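Malonate decarboxylase subunit alpha (Acinetobacter baumannii ATCC 17978, PDB 6MPR) probably acts as the acyl-carrier-protein transferase of malonate decarboxylase, exchanging malonate for the acetyl group on the carrier protein during malonate breakdown. Local coordinates at residues G415-E418 with T419-Y422; A253-G256 with I257-H261; R77-A80 with Q81-P84; G98-E101 with H102-F106; A544-I547 with A548-V551. All blocks are in the same frame, centred on the assembly; numbering follows the deposited sequence.

Interaction 1: residues G415-E418 with T419-Y422; sequences GANE and TETY
E418 lays its aliphatic stem beside the ring of Y422 one helical turn on, E418 CG coming to 3.5 Å from Y422 CE2. The two side chains run alongside each other and point the same way; the carboxylate carbon CD sits at the ring's edge, with the carboxylate plane 60° from the ring plane. An extended glutamate suits the place, since its methylenes can pass the tyrosine while its oxygens travel on to other partners. Behind this pair the helix starts at N417, its N-cap. N417 OD1 accepts from E420 N at 2.7 Å in an almost straight bond (177° at the hydrogen). The torsion chi1 of 74° sets CG between the backbone N and the carbonyl carbon, which turns the amide oxygen toward the first turn. A water joins N417 ND2 to E420 OE2. Farther on, N417 O is gripped twice by T421, from its N at 2.9 Å and from its OG1 at 2.9 Å, the hydroxyl approaching from above the carbonyl plane. The A416 methyl packs on that hydroxyl, A416 CB to T421 OG1 3.6 Å. E418 OE2 makes a salt bridge to K456 of the second subunit, and T419 OG1 bonds R448 of that subunit. Short polar side chains thus satisfy the helix start, while E418 and T419 also reach the second subunit.

Interaction 2: residues A253-G256 with I257-H261; sequences AIRG and IYEKH
A253 and Y258 meet in the tight part of this contact: A253 O accepts from Y258 N at 2.9 Å, five residues on, and the backbone of A253 lies over one face of the tyrosine ring. I254 O likewise takes E259 N at 2.8 Å, whereas the bond from I257 N to A253 O is weak. These i to i+5 bonds mark a pi-type turn, a wider turn within helix 244-261. G256 lies within this wider turn, and I257 just after it has an unusually extended phi of -127°. I254 CG1 lies 4.3 Å from Y258 CD2. Y258 OH hydrogen-bonds H268 NE2, while I277 of helix 272-287 and L363 and I365 of strand 363-366 touch the Y258 side chain, so a large aromatic residue suits this buried flank.

The other flank is looser and partly exposed. There R255 and E259 run side by side, a salt bridge of 3.1 Å joining R255 NH1 to E259 OE1 with a weak, bent hydrogen bond and the flat groups 61° apart. K260 reaches outward, its CD 3.4 Å from G256 O, an oxygen that also accepts from Y483 OH; the lysine makes a cation-pi contact with the Y483 ring.

Interaction 3: residues R77-A80 with Q81-P84; sequences RSLA and QTNP
L79 O is held by two groups of T82, the hydroxyl OG1 at 2.7 Å and the backbone N at 3.1 Å. They come from different directions: the hydroxyl lies in the carbonyl plane, while the amide approaches from well above it. The side chain can do this because chi1 of 58° places OG1 between its own N and carbonyl carbon, directed back at the turn; the methyl CG2 of T82 also comes within 3.5 Å of L79 O. Threonine suits the place, as one small side chain supplies both a donor and an apolar methyl.

The bond from T82 N to L79 O closes a type I beta turn, L79 to T82, in the region where the chain leaves helix 73-79. S78 O, one residue earlier, accepts from Q81 N at 2.9 Å, so the helical carbonyls are taken over in i to i+3 fashion. In the chain this helix connects strands 61-64 and 90-94, parallel neighbours in the sheet, and forms the helical part of a beta-alpha-beta crossover, consistent with the Rossmann-like character of the family. Q81 folds back along the helix end, and its CG rests 3.3 Å from R77 O. A water donates to A80 O and to T82 O, both at 2.7 Å; K108 also bonds A80 O.

L79 turns its side chain inward onto L90 and M92 of strand 90-94, as a leucine on the buried side of such a helix should. R77, by contrast, sends its guanidinium to D226 and D73, forming salt bridges with both.

Interaction 4: residues G98-E101 with H102-F106; sequences GRSE and HLDLF
R99 drapes its CB over the imidazole of H102, 3.5 Å from the ring centroid and only 9° off the ring normal, a CH-pi contact. R99 CG follows, 3.4 Å from H102 CE1. Beyond CG the arginine doubles back: bends at chi2 and chi3 carry R99 NE away from the histidine and onto E101 OE1, a 2.8 Å salt-bridge bond that is close to straight and meets the carboxylate oxygen on its syn side. E101 itself has CG wedged between its backbone N and carbonyl carbon (chi1 71°), the conformation that swings its acid back toward R99. A second link, R99 NH2 to E101 OE2, is weak. OE1 also accepts from S76 OG, so that oxygen has two donors.

The histidine is held by its edge as well, for G98 N makes a weak bond to ND1 near the ring plane. H102 is flat enough to slip beneath the arginine stem, and chi1 of -65° tips it back along the helix start. D104 points back at S100 and E101, with CG anti to its carbonyl carbon. A water bridges D104 OD2 and S100 OG, 2.6 Å from each. R125 NH2 forms a salt bridge with D104 OD1 and its NH1 bonds S100 O, probably easing the closeness of these two acceptors. S100 O further takes D104 N at 3.0 Å.

Helix 100-107, reached from strand 90-94 through short strand 96-97, leads into strand 111-116, the helical part of a beta-alpha-beta crossover between parallel neighbours. E101 and H102 face helix 73-79; L103 and F106 touch helix 125-131; H102, L105 and F106 meet strand 90-94.

Interaction 5: residues A544-I547 with A548-V551; sequences AKNI and ADLV
An asparagine N-cap opens helix 547-553: N546 OD1 accepts from D549 N at 2.7 Å, the donor sitting nearly along the C=O axis of the amide. The asparagine CG takes the crowded position between backbone N and carbonyl carbon (chi1 52°), which curls the amide over the helix start. Its plane and the D549 carboxylate lie 50° apart, the two side chains meeting at about a right angle, and a water ties N546 ND2 to D549 OD1.

D549 repays the cap by reaching back to the incoming chain. Its OD2 uses the anti lone pair to accept from K545 N at 3.0 Å, one residue before the cap. Asparagine and aspartate are short enough to work in this space: the first replaces a missing helical carbonyl, the second binds a backbone N-H ahead of the helix. A carboxylate at this end would also be expected to interact favourably with the helix dipole. K545 sends its NZ elsewhere, to L542 O.

An apolar layer backs the cap. The methyl CB of A544 lies 3.6 Å from L550 CD2 and 3.6 Å from D549 CB, a snug fit that suits alanine. I547 CD1 approaches L550 CD1 at 4.3 Å, and regular helical bonding is established by V551 N to I547 O at 3.0 Å.

The helix comes late in the chain, well after strand 524-525. R539 donates to K545 O in the approach, and loops cover the apolar side: I547 touches D238 and P560, L550 touches P239, and V551 also rests on P560.

Interactions 3 and 4 are the one pair in touch: helices 73-79 and 100-107 lie side by side, A80 CA 3.6 Å from L105 CD2, both near the parallel sheet. Interaction 2, buried beside the mixed sheet, lies across the chain's centre from them; interaction 1 is at the surface, facing the second subunit. Interaction 3 is buried, while 4 and 5 are partly buried, 5 under loops. The helix starts of interactions 1 and 5 use an asparagine acceptor; four waters bridge the first and one the second, which also packs A544 on L550. The start in interaction 4 has a CH-pi contact and an R99-E101 salt bridge, the turn after helix 73-79 a threonine donor, and mid-helix interaction 2 mainly backbone bonds.

Interaction 1: residues G415-E418 with T419-Y422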
# COMPACT_ATOMS: atom_id res chain seq x y z
N GLY A 415 -13.40 -7.36 -27.81
CA GLY A 415 -14.33 -7.06 -28.88
C GLY A 415 -14.45 -5.60 -29.27
O GLY A 415 -15.22 -5.28 -30.18
N ALA A 416 -13.73 -4.71 -28.59
CA ALA A 416 -13.75 -3.28 -28.88
C ALA A 416 -12.81 -2.95 -30.04
O ALA A 416 -11.97 -3.75 -30.43
CB ALA A 416 -13.38 -2.50 -27.62
N ASN A 417 -12.97 -1.74 -30.59
CA ASN A 417 -12.03 -1.29 -31.61
C ASN A 417 -10.67 -1.00 -30.97
O ASN A 417 -10.52 -1.01 -29.74
CB ASN A 417 -12.59 -0.09 -32.40
CG ASN A 417 -12.59 1.24 -31.62
OD1 ASN A 417 -11.92 1.42 -30.61
ND2 ASN A 417 -13.35 2.20 -32.13
N GLU A 418 -9.67 -0.74 -31.82
CA GLU A 418 -8.30 -0.59 -31.33
C GLU A 418 -8.21 0.54 -30.31
O GLU A 418 -7.62 0.38 -29.23
CB GLU A 418 -7.34 -0.34 -32.50
CG GLU A 418 -5.89 -0.22 -32.07
CD GLU A 418 -4.98 0.21 -33.20
OE1 GLU A 418 -5.10 1.36 -33.67
OE2 GLU A 418 -4.14 -0.61 -33.63
N THR A 419 -8.79 1.69 -30.63
CA THR A 419 -8.73 2.85 -29.75
C THR A 419 -9.30 2.54 -28.37
O THR A 419 -8.66 2.81 -27.35
CB THR A 419 -9.48 4.02 -30.40
OG1 THR A 419 -8.79 4.41 -31.59
CG2 THR A 419 -9.58 5.21 -29.45
N GLU A 420 -10.52 2.00 -28.33
CA GLU A 420 -11.16 1.73 -27.05
C GLU A 420 -10.43 0.64 -26.28
O GLU A 420 -10.42 0.65 -25.04
CB GLU A 420 -12.63 1.37 -27.28
CG GLU A 420 -13.41 2.50 -27.94
CD GLU A 420 -13.27 3.82 -27.19
OE1 GLU A 420 -13.50 3.83 -25.96
OE2 GLU A 420 -12.92 4.85 -27.81
N THR A 421 -9.80 -0.30 -26.98
CA THR A 421 -9.03 -1.33 -26.30
C THR A 421 -7.81 -0.73 -25.61
O THR A 421 -7.45 -1.13 -24.50
CB THR A 421 -8.62 -2.43 -27.28
OG1 THR A 421 -9.79 -3.03 -27.83
CG2 THR A 421 -7.80 -3.51 -26.59
N TYR A 422 -7.17 0.26 -26.25
CA TYR A 422 -6.03 0.93 -25.63
C TYR A 422 -6.45 1.76 -24.43
O TYR A 422 -5.65 1.96 -23.51
CB TYR A 422 -5.31 1.80 -26.67
CG TYR A 422 -4.28 1.05 -27.48
CD1 TYR A 422 -3.14 0.54 -26.88
CD2 TYR A 422 -4.44 0.87 -28.84
CE1 TYR A 422 -2.19 -0.14 -27.61
CE2 TYR A 422 -3.49 0.18 -29.59
CZ TYR A 422 -2.37 -0.32 -28.96
OH TYR A 422 -1.42 -1.00 -29.69
O HOH W 1 -11.11 -5.18 -27.03
O HOH W 2 -13.14 4.91 -30.68
O HOH W 3 -6.19 3.41 -32.01
O HOH W 4 -2.29 -2.13 -31.63

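Interaction 2: residues A253-G256 with I257-H261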
# COMPACT_ATOMS: atom_id res chain seq x y z
N ALA A 253 -10.02 -24.89 -9.76
CA ALA A 253 -9.22 -23.68 -9.65
C ALA A 253 -7.97 -23.75 -10.53
O ALA A 253 -7.62 -22.78 -11.20
CB ALA A 253 -8.82 -23.42 -8.19
N ILE A 254 -7.28 -24.89 -10.52
CA ILE A 254 -6.01 -24.98 -11.25
C ILE A 254 -6.25 -24.98 -12.75
O ILE A 254 -5.59 -24.26 -13.50
CB ILE A 254 -5.24 -26.24 -10.82
CG1 ILE A 254 -4.77 -26.07 -9.37
CG2 ILE A 254 -4.09 -26.50 -11.79
CD1 ILE A 254 -4.21 -27.32 -8.72
N ARG A 255 -7.19 -25.79 -13.20
CA ARG A 255 -7.48 -25.94 -14.62
C ARG A 255 -8.28 -24.75 -15.14
O ARG A 255 -7.94 -24.16 -16.17
CB ARG A 255 -8.22 -27.25 -14.82
CG ARG A 255 -8.60 -27.58 -16.24
CD ARG A 255 -7.46 -28.27 -16.97
NE ARG A 255 -7.90 -28.70 -18.29
CZ ARG A 255 -7.07 -28.97 -19.30
NH1 ARG A 255 -5.76 -28.84 -19.14
NH2 ARG A 255 -7.56 -29.36 -20.47
N GLY A 256 -9.34 -24.37 -14.43
CA GLY A 256 -10.26 -23.37 -14.92
C GLY A 256 -9.92 -21.93 -14.61
O GLY A 256 -10.58 -21.04 -15.15
N ILE A 257 -8.93 -21.68 -13.75
CA ILE A 257 -8.53 -20.31 -13.43
C ILE A 257 -7.03 -20.10 -13.62
O ILE A 257 -6.61 -19.24 -14.41
CB ILE A 257 -8.95 -19.93 -11.99
CG1 ILE A 257 -10.45 -20.22 -11.76
CG2 ILE A 257 -8.66 -18.44 -11.75
CD1 ILE A 257 -10.96 -19.81 -10.36
N TYR A 258 -6.21 -20.86 -12.89
CA TYR A 258 -4.76 -20.61 -12.92
C TYR A 258 -4.19 -20.90 -14.30
O TYR A 258 -3.48 -20.07 -14.88
CB TYR A 258 -4.02 -21.46 -11.88
CG TYR A 258 -4.33 -21.17 -10.42
CD1 TYR A 258 -5.23 -20.17 -10.05
CD2 TYR A 258 -3.71 -21.90 -9.42
CE1 TYR A 258 -5.50 -19.93 -8.69
CE2 TYR A 258 -3.96 -21.66 -8.09
CZ TYR A 258 -4.85 -20.68 -7.73
OH TYR A 258 -5.09 -20.47 -6.40
N GLU A 259 -4.49 -22.08 -14.84
CA GLU A 259 -4.04 -22.42 -16.18
C GLU A 259 -4.70 -21.52 -17.22
O GLU A 259 -4.03 -21.01 -18.13
CB GLU A 259 -4.36 -23.88 -16.48
CG GLU A 259 -3.76 -24.35 -17.81
CD GLU A 259 -4.07 -25.80 -18.14
OE1 GLU A 259 -4.81 -26.46 -17.39
OE2 GLU A 259 -3.56 -26.27 -19.18
N LYS A 260 -6.01 -21.31 -17.10
CA LYS A 260 -6.77 -20.58 -18.12
C LYS A 260 -6.20 -19.18 -18.34
O LYS A 260 -6.09 -18.71 -19.48
CB LYS A 260 -8.24 -20.49 -17.71
CG LYS A 260 -9.11 -19.69 -18.70
CD LYS A 260 -10.57 -19.65 -18.26
CE LYS A 260 -11.40 -18.77 -19.20
NZ LYS A 260 -11.62 -19.43 -20.52
N HIS A 261 -5.84 -18.50 -17.25
CA HIS A 261 -5.40 -17.12 -17.32
C HIS A 261 -3.91 -16.95 -17.11
O HIS A 261 -3.43 -15.81 -17.04
CB HIS A 261 -6.15 -16.28 -16.28
CG HIS A 261 -7.64 -16.37 -16.41
ND1 HIS A 261 -8.32 -15.82 -17.47
CD2 HIS A 261 -8.57 -16.95 -15.62
CE1 HIS A 261 -9.61 -16.06 -17.33
NE2 HIS A 261 -9.79 -16.74 -16.21

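Interaction 3: residues R77-A80 with Q81-P84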
# COMPACT_ATOMS: atom_id res chain seq x y z
N ARG A 77 -2.02 -7.94 29.00
CA ARG A 77 -2.48 -8.40 30.32
C ARG A 77 -2.18 -7.35 31.38
O ARG A 77 -2.98 -7.13 32.30
CB ARG A 77 -1.84 -9.74 30.69
CG ARG A 77 -2.38 -10.94 29.92
CD ARG A 77 -1.74 -12.26 30.39
NE ARG A 77 -0.45 -12.54 29.73
CZ ARG A 77 0.72 -12.46 30.36
NH1 ARG A 77 0.78 -12.13 31.64
NH2 ARG A 77 1.85 -12.73 29.70
N SER A 78 -1.02 -6.69 31.27
CA SER A 78 -0.65 -5.67 32.25
C SER A 78 -1.54 -4.44 32.11
O SER A 78 -2.03 -3.90 33.11
CB SER A 78 0.83 -5.28 32.10
OG SER A 78 1.71 -6.37 32.37
N LEU A 79 -1.78 -3.99 30.88
CA LEU A 79 -2.65 -2.83 30.68
C LEU A 79 -4.03 -3.06 31.28
O LEU A 79 -4.60 -2.16 31.91
CB LEU A 79 -2.75 -2.53 29.18
CG LEU A 79 -3.55 -1.27 28.80
CD1 LEU A 79 -2.86 -0.03 29.35
CD2 LEU A 79 -3.69 -1.17 27.29
N ALA A 80 -4.56 -4.28 31.15
CA ALA A 80 -5.86 -4.61 31.73
C ALA A 80 -5.85 -4.65 33.25
O ALA A 80 -6.93 -4.74 33.84
CB ALA A 80 -6.35 -5.95 31.17
N GLN A 81 -4.68 -4.60 33.90
CA GLN A 81 -4.57 -4.55 35.35
C GLN A 81 -4.31 -3.14 35.89
O GLN A 81 -4.18 -2.97 37.11
CB GLN A 81 -3.46 -5.49 35.83
CG GLN A 81 -3.71 -6.94 35.50
CD GLN A 81 -5.02 -7.45 36.09
OE1 GLN A 81 -5.30 -7.23 37.27
NE2 GLN A 81 -5.82 -8.13 35.27
N THR A 82 -4.23 -2.13 35.02
CA THR A 82 -4.03 -0.77 35.50
C THR A 82 -5.30 -0.23 36.15
O THR A 82 -6.40 -0.78 36.00
CB THR A 82 -3.59 0.15 34.36
OG1 THR A 82 -4.57 0.14 33.31
CG2 THR A 82 -2.24 -0.29 33.79
N ASN A 83 -5.12 0.85 36.90
CA ASN A 83 -6.19 1.49 37.65
C ASN A 83 -7.06 2.31 36.70
O ASN A 83 -6.55 3.26 36.08
CB ASN A 83 -5.58 2.38 38.72
CG ASN A 83 -6.62 2.98 39.67
OD1 ASN A 83 -7.81 3.05 39.37
ND2 ASN A 83 -6.15 3.44 40.82
N PRO A 84 -8.34 2.00 36.54
CA PRO A 84 -9.16 2.78 35.60
C PRO A 84 -9.42 4.22 36.06
O PRO A 84 -9.83 5.04 35.23
CB PRO A 84 -10.47 1.98 35.50
CG PRO A 84 -10.11 0.60 36.01
CD PRO A 84 -9.07 0.84 37.07
O HOH W 5 -7.79 -3.12 35.81

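Interaction 4: residues G98-E101 with H102-F106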
# COMPACT_ATOMS: atom_id res chain seq x y z
N GLY A 98 -8.01 -10.34 19.42
CA GLY A 98 -8.28 -11.73 19.74
C GLY A 98 -8.16 -12.11 21.21
O GLY A 98 -8.99 -12.87 21.71
N ARG A 99 -7.12 -11.62 21.89
CA ARG A 99 -6.91 -11.96 23.30
C ARG A 99 -8.11 -11.53 24.13
O ARG A 99 -8.73 -10.50 23.86
CB ARG A 99 -5.64 -11.30 23.84
CG ARG A 99 -4.33 -11.60 23.08
CD ARG A 99 -3.62 -12.86 23.59
NE ARG A 99 -3.49 -12.86 25.05
CZ ARG A 99 -3.16 -13.92 25.78
NH1 ARG A 99 -2.89 -15.08 25.20
NH2 ARG A 99 -3.09 -13.81 27.11
N SER A 100 -8.45 -12.33 25.15
CA SER A 100 -9.56 -11.98 26.03
C SER A 100 -9.32 -10.65 26.74
O SER A 100 -10.26 -9.85 26.90
CB SER A 100 -9.78 -13.09 27.06
OG SER A 100 -8.64 -13.24 27.88
N GLU A 101 -8.09 -10.38 27.18
CA GLU A 101 -7.85 -9.13 27.89
C GLU A 101 -8.01 -7.91 26.98
O GLU A 101 -8.20 -6.80 27.48
CB GLU A 101 -6.48 -9.14 28.57
CG GLU A 101 -5.25 -9.04 27.63
CD GLU A 101 -4.75 -10.40 27.16
OE1 GLU A 101 -3.67 -10.45 26.52
OE2 GLU A 101 -5.43 -11.42 27.43
N HIS A 102 -7.94 -8.08 25.65
CA HIS A 102 -8.21 -6.95 24.76
C HIS A 102 -9.60 -6.40 25.01
O HIS A 102 -9.79 -5.19 25.17
CB HIS A 102 -8.08 -7.36 23.30
CG HIS A 102 -6.70 -7.75 22.91
ND1 HIS A 102 -6.43 -8.42 21.73
CD2 HIS A 102 -5.51 -7.57 23.52
CE1 HIS A 102 -5.13 -8.64 21.65
NE2 HIS A 102 -4.55 -8.13 22.71
N LEU A 103 -10.59 -7.29 25.05
CA LEU A 103 -11.95 -6.84 25.27
C LEU A 103 -12.20 -6.53 26.74
O LEU A 103 -13.05 -5.69 27.05
CB LEU A 103 -12.92 -7.88 24.71
CG LEU A 103 -12.76 -7.99 23.19
CD1 LEU A 103 -13.69 -9.02 22.57
CD2 LEU A 103 -12.95 -6.64 22.51
N ASP A 104 -11.44 -7.15 27.66
CA ASP A 104 -11.55 -6.79 29.08
C ASP A 104 -11.26 -5.30 29.30
O ASP A 104 -11.81 -4.70 30.23
CB ASP A 104 -10.59 -7.63 29.93
CG ASP A 104 -10.93 -9.13 29.93
OD1 ASP A 104 -12.00 -9.54 29.42
OD2 ASP A 104 -10.09 -9.91 30.44
N LEU A 105 -10.42 -4.69 28.46
CA LEU A 105 -10.14 -3.26 28.60
C LEU A 105 -11.42 -2.43 28.53
O LEU A 105 -11.55 -1.41 29.23
CB LEU A 105 -9.18 -2.79 27.51
CG LEU A 105 -7.78 -3.39 27.54
CD1 LEU A 105 -7.05 -3.06 26.24
CD2 LEU A 105 -7.01 -2.88 28.77
N PHE A 106 -12.36 -2.82 27.68
CA PHE A 106 -13.59 -2.06 27.54
C PHE A 106 -14.57 -2.38 28.65
O PHE A 106 -15.18 -1.47 29.23
CB PHE A 106 -14.20 -2.33 26.16
CG PHE A 106 -13.28 -1.93 25.03
CD1 PHE A 106 -12.31 -2.80 24.55
CD2 PHE A 106 -13.35 -0.66 24.48
CE1 PHE A 106 -11.44 -2.42 23.53
CE2 PHE A 106 -12.50 -0.27 23.47
CZ PHE A 106 -11.54 -1.16 22.98
O HOH W 6 -9.26 -12.33 30.19

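Interaction 5: residues A544-I547 with A548-V551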
# COMPACT_ATOMS: atom_id res chain seq x y z
N ALA A 544 0.51 -34.76 0.17
CA ALA A 544 0.64 -35.17 1.56
C ALA A 544 -0.75 -35.39 2.13
O ALA A 544 -1.63 -34.54 1.96
CB ALA A 544 1.40 -34.12 2.39
N LYS A 545 -0.95 -36.53 2.79
CA LYS A 545 -2.24 -36.91 3.36
C LYS A 545 -2.41 -36.49 4.82
O LYS A 545 -3.53 -36.54 5.34
CB LYS A 545 -2.43 -38.43 3.26
CG LYS A 545 -3.01 -38.92 1.94
CD LYS A 545 -2.06 -38.69 0.80
CE LYS A 545 -2.48 -39.46 -0.44
NZ LYS A 545 -1.47 -39.30 -1.53
N ASN A 546 -1.33 -36.11 5.49
CA ASN A 546 -1.39 -35.81 6.92
C ASN A 546 -0.16 -35.00 7.28
O ASN A 546 0.71 -34.75 6.44
CB ASN A 546 -1.50 -37.10 7.75
CG ASN A 546 -0.42 -38.11 7.41
OD1 ASN A 546 0.75 -37.76 7.21
ND2 ASN A 546 -0.80 -39.38 7.34
N ILE A 547 -0.08 -34.61 8.55
CA ILE A 547 1.04 -33.80 9.03
C ILE A 547 2.35 -34.58 8.94
O ILE A 547 3.38 -34.04 8.52
CB ILE A 547 0.76 -33.33 10.48
CG1 ILE A 547 -0.34 -32.26 10.52
CG2 ILE A 547 2.04 -32.87 11.16
CD1 ILE A 547 0.10 -30.88 10.07
N ALA A 548 2.35 -35.85 9.36
CA ALA A 548 3.55 -36.67 9.25
C ALA A 548 4.10 -36.64 7.83
O ALA A 548 5.32 -36.62 7.63
CB ALA A 548 3.25 -38.11 9.68
N ASP A 549 3.21 -36.63 6.84
CA ASP A 549 3.65 -36.58 5.45
C ASP A 549 4.36 -35.26 5.14
O ASP A 549 5.34 -35.24 4.38
CB ASP A 549 2.46 -36.77 4.52
CG ASP A 549 2.12 -38.24 4.30
OD1 ASP A 549 2.82 -39.11 4.86
OD2 ASP A 549 1.16 -38.50 3.56
N LEU A 550 3.89 -34.16 5.73
CA LEU A 550 4.56 -32.88 5.55
C LEU A 550 5.94 -32.90 6.19
O LEU A 550 6.90 -32.37 5.62
CB LEU A 550 3.72 -31.74 6.11
CG LEU A 550 2.39 -31.48 5.36
CD1 LEU A 550 1.59 -30.39 6.02
CD2 LEU A 550 2.67 -31.14 3.90
N VAL A 551 6.06 -33.52 7.36
CA VAL A 551 7.37 -33.64 8.00
C VAL A 551 8.33 -34.39 7.10
O VAL A 551 9.48 -33.98 6.88
CB VAL A 551 7.25 -34.32 9.38
CG1 VAL A 551 8.63 -34.55 9.97
CG2 VAL A 551 6.39 -33.49 10.30
O HOH W 7 1.58 -41.08 6.26